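Local coordinates for protein tRNA (cytidine-2'-O-)-methyltransferase TrmJ (PDB 4CNG) that catalyses S-adenosyl-L-methionine-dependent 2'-O-methylation of cytidine at position 32 of tRNA, working as a homodimer, at residues F130-V135 with R139-K144. The protein carries 1 engineered substitution. Residues are numbered along the deposited sequence; the frame is centred on the assembly and turned at random.
Sequences FGRESV and REEIAK. With SAH (S-adenosyl-L-homocysteine), chain C; SAH (S-adenosyl-L-homocysteine), chain D.
A single end-on salt bridge, Arg132 to Glu141, carries all the side-chain contact between the cofactor loop 130-135 and helix 139-143, while one S-adenosyl-L-homocysteine lies along the loop and a second touches both loop and helix. The loop follows strand 125-130 of the parallel sheet in this SPOUT-type (SpoU/TrmH family) methyltransferase. Arg132 NH1 donates to Glu141 OE1 at 2.8 Å. Arg132 NH2 donates to Glu141 OE2 at 2.9 Å, and both bonds are nearly straight. Each oxygen accepts through its syn lone pair, and the guanidinium and carboxylate planes lie only 6° apart, a flat bidentate pair. Arg132 reaches the helix with its chain extended from CG to NE; Glu141 comes from the helix with CG anti to its carbonyl carbon, and the two side chains cross at about a right angle. Further bonds hold both groups: Arg132 NE pairs with Glu29, Arg132 NH1 also meets Gly136 O, and Glu141 OE1 also accepts from Thr138 N; the bonds to Gly136 and Thr138 tie the intervening turn to the bridge. Beside it the loop backbone binds the ligands. Gly131 N donates to O2' of the chain C molecule at 3.1 Å, close to straight. The second molecule, chain D, rests its sulfur SD 3.8 Å from Arg139 CD, and its amino N donates to Val135 O at 2.7 Å.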
loop_
_atom_site.group_PDB
_atom_site.type_symbol
_atom_site.label_atom_id
_atom_site.label_comp_id
_atom_site.label_asym_id
_atom_site.label_seq_id
_atom_site.Cartn_x
_atom_site.Cartn_y
_atom_site.Cartn_z
ATOM N N PHE A 130 2.639 -12.838 4.560
ATOM C CA PHE A 130 1.722 -11.892 5.174
ATOM C C PHE A 130 0.575 -12.651 5.789
ATOM O O PHE A 130 0.133 -13.678 5.269
ATOM C CB PHE A 130 1.201 -10.902 4.096
ATOM C CG PHE A 130 2.268 -10.023 3.500
ATOM C CD1 PHE A 130 3.091 -10.472 2.516
ATOM C CD2 PHE A 130 2.429 -8.732 3.955
ATOM C CE1 PHE A 130 4.105 -9.675 2.013
ATOM C CE2 PHE A 130 3.412 -7.906 3.417
ATOM C CZ PHE A 130 4.251 -8.381 2.455
ATOM N N GLY A 131 0.109 -12.130 6.902
ATOM C CA GLY A 131 -0.928 -12.766 7.685
ATOM C C GLY A 131 -2.332 -12.242 7.491
ATOM O O GLY A 131 -2.662 -11.492 6.576
ATOM N N ARG A 132 -3.194 -12.774 8.352
ATOM C CA ARG A 132 -4.642 -12.588 8.289
ATOM C C ARG A 132 -5.036 -11.197 8.738
ATOM O O ARG A 132 -4.462 -10.668 9.684
ATOM C CB ARG A 132 -5.259 -13.636 9.237
ATOM C CG ARG A 132 -4.907 -15.083 8.911
ATOM C CD ARG A 132 -5.104 -15.980 10.118
ATOM N NE ARG A 132 -4.659 -17.350 9.876
ATOM C CZ ARG A 132 -3.429 -17.796 10.059
ATOM N NH1 ARG A 132 -2.445 -16.999 10.408
ATOM N NH2 ARG A 132 -3.159 -19.065 9.846
ATOM N N GLU A 133 -6.056 -10.633 8.108
ATOM C CA GLU A 133 -6.509 -9.332 8.515
ATOM C C GLU A 133 -6.900 -9.349 9.990
ATOM O O GLU A 133 -6.607 -8.417 10.718
ATOM C CB GLU A 133 -7.680 -8.867 7.652
ATOM C CG GLU A 133 -7.373 -8.730 6.171
ATOM C CD GLU A 133 -7.791 -9.913 5.284
ATOM O OE1 GLU A 133 -7.501 -11.105 5.703
ATOM O OE2 GLU A 133 -8.331 -9.638 4.141
ATOM N N SER A 134 -7.572 -10.409 10.433
ATOM C CA SER A 134 -8.085 -10.481 11.787
ATOM C C SER A 134 -6.981 -10.612 12.835
ATOM O O SER A 134 -6.933 -9.863 13.811
ATOM C CB SER A 134 -9.065 -11.651 11.909
ATOM O OG SER A 134 -8.453 -12.886 11.545
ATOM N N VAL A 135 -6.100 -11.588 12.646
ATOM C CA VAL A 135 -5.188 -12.006 13.716
ATOM C C VAL A 135 -3.737 -12.155 13.257
ATOM O O VAL A 135 -2.909 -12.664 14.004
ATOM C CB VAL A 135 -5.654 -13.311 14.398
ATOM C CG1 VAL A 135 -6.992 -13.116 15.097
ATOM C CG2 VAL A 135 -5.717 -14.455 13.402
ATOM N N ARG A 139 2.149 -17.502 16.257
ATOM C CA ARG A 139 3.497 -17.514 16.774
ATOM C C ARG A 139 4.319 -18.605 16.120
ATOM O O ARG A 139 5.477 -18.405 15.804
ATOM C CB ARG A 139 3.473 -17.683 18.283
ATOM C CG ARG A 139 4.836 -17.781 18.941
ATOM C CD ARG A 139 5.617 -16.486 18.757
ATOM N NE ARG A 139 6.940 -16.537 19.377
ATOM C CZ ARG A 139 8.032 -17.023 18.789
ATOM N NH1 ARG A 139 7.970 -17.508 17.554
ATOM N NH2 ARG A 139 9.187 -17.032 19.443
ATOM N N GLU A 140 3.666 -19.756 15.826
ATOM C CA GLU A 140 4.365 -20.872 15.183
ATOM C C GLU A 140 4.696 -20.592 13.698
ATOM O O GLU A 140 5.758 -21.007 13.218
ATOM C CB GLU A 140 3.580 -22.160 15.297
ATOM C CG GLU A 140 4.274 -23.344 14.682
ATOM C CD GLU A 140 5.574 -23.745 15.330
ATOM O OE1 GLU A 140 5.900 -23.274 16.462
ATOM O OE2 GLU A 140 6.246 -24.609 14.712
ATOM N N GLU A 141 3.837 -19.885 12.959
ATOM C CA GLU A 141 4.161 -19.471 11.606
ATOM C C GLU A 141 5.415 -18.600 11.617
ATOM O O GLU A 141 6.281 -18.707 10.729
ATOM C CB GLU A 141 2.954 -18.769 10.991
ATOM C CG GLU A 141 1.822 -19.734 10.647
ATOM C CD GLU A 141 0.470 -19.114 10.344
ATOM O OE1 GLU A 141 0.222 -17.918 10.653
ATOM O OE2 GLU A 141 -0.415 -19.905 9.921
ATOM N N ILE A 142 5.528 -17.694 12.595
ATOM C CA ILE A 142 6.696 -16.863 12.723
ATOM C C ILE A 142 7.904 -17.682 13.126
ATOM O O ILE A 142 8.998 -17.455 12.629
ATOM C CB ILE A 142 6.444 -15.664 13.676
ATOM C CG1 ILE A 142 5.373 -14.726 13.091
ATOM C CG2 ILE A 142 7.719 -14.925 14.000
ATOM C CD1 ILE A 142 4.838 -13.692 14.042
ATOM N N ALA A 143 7.729 -18.708 13.976
ATOM C CA ALA A 143 8.821 -19.602 14.339
ATOM C C ALA A 143 9.393 -20.353 13.156
ATOM O O ALA A 143 10.595 -20.605 13.139
ATOM C CB ALA A 143 8.385 -20.601 15.410
ATOM N N LYS A 144 8.554 -20.657 12.167
ATOM C CA LYS A 144 8.940 -21.353 10.951
ATOM C C LYS A 144 9.576 -20.431 9.927
ATOM O O LYS A 144 10.003 -20.887 8.877
ATOM C CB LYS A 144 7.719 -22.022 10.344
ATOM C CG LYS A 144 7.271 -23.261 11.087
ATOM C CD LYS A 144 5.939 -23.745 10.548
ATOM C CE LYS A 144 5.517 -25.062 11.185
ATOM N NZ LYS A 144 4.198 -25.495 10.631
HETATM N N SAH C . -4.566 -7.625 14.576
HETATM C CA SAH C . -3.655 -8.298 13.612
HETATM C CB SAH C . -3.401 -7.330 12.467
HETATM C CG SAH C . -2.933 -8.022 11.174
HETATM S SD SAH C . -2.683 -6.846 9.851
HETATM C C SAH C . -2.405 -8.693 14.344
HETATM O O SAH C . -2.207 -8.317 15.501
HETATM O OXT SAH C . -1.631 -9.508 13.885
HETATM C "C5'" SAH C . -2.603 -8.016 8.493
HETATM C "C4'" SAH C . -1.212 -8.309 7.945
HETATM O "O4'" SAH C . -0.677 -7.110 7.362
HETATM C "C3'" SAH C . -0.187 -8.715 8.944
HETATM O "O3'" SAH C . -0.345 -10.106 9.267
HETATM C "C2'" SAH C . 1.108 -8.395 8.251
HETATM O "O2'" SAH C . 1.395 -9.385 7.270
HETATM C "C1'" SAH C . 0.747 -7.083 7.542
HETATM N N9 SAH C . 1.074 -5.855 8.327
HETATM C C8 SAH C . 0.212 -4.865 8.692
HETATM N N7 SAH C . 0.912 -3.812 9.196
HETATM C C5 SAH C . 2.223 -4.144 9.106
HETATM C C6 SAH C . 3.433 -3.473 9.372
HETATM N N6 SAH C . 3.465 -2.229 9.892
HETATM N N1 SAH C . 4.561 -4.095 9.130
HETATM C C2 SAH C . 4.540 -5.327 8.597
HETATM N N3 SAH C . 3.468 -6.037 8.274
HETATM C C4 SAH C . 2.324 -5.430 8.504
HETATM N N SAH D . -0.556 -12.366 15.381
HETATM C CA SAH D . 0.571 -11.455 15.750
HETATM C CB SAH D . 1.744 -12.287 16.267
HETATM C CG SAH D . 1.469 -13.160 17.470
HETATM S SD SAH D . 3.000 -13.894 17.902
HETATM C C SAH D . 1.094 -10.736 14.563
HETATM O O SAH D . 1.033 -11.354 13.491
HETATM O OXT SAH D . 1.678 -9.661 14.695
HETATM C "C5'" SAH D . 3.915 -12.470 18.320
HETATM C "C4'" SAH D . 4.750 -12.753 19.562
HETATM O "O4'" SAH D . 5.683 -11.702 19.780
HETATM C "C3'" SAH D . 3.909 -12.842 20.830
HETATM O "O3'" SAH D . 3.604 -14.194 21.146
HETATM C "C2'" SAH D . 4.747 -12.191 21.917
HETATM O "O2'" SAH D . 5.153 -13.118 22.938
HETATM C "C1'" SAH D . 5.973 -11.662 21.178
HETATM N N9 SAH D . 6.243 -10.256 21.487
HETATM C C8 SAH D . 7.477 -9.735 21.563
HETATM N N7 SAH D . 7.405 -8.389 21.661
HETATM C C5 SAH D . 6.107 -8.045 21.581
HETATM C C6 SAH D . 5.357 -6.779 21.627
HETATM N N6 SAH D . 6.023 -5.606 21.765
HETATM N N1 SAH D . 4.004 -6.845 21.513
HETATM C C2 SAH D . 3.355 -8.022 21.356
HETATM N N3 SAH D . 3.977 -9.220 21.301
HETATM C C4 SAH D . 5.335 -9.280 21.377
#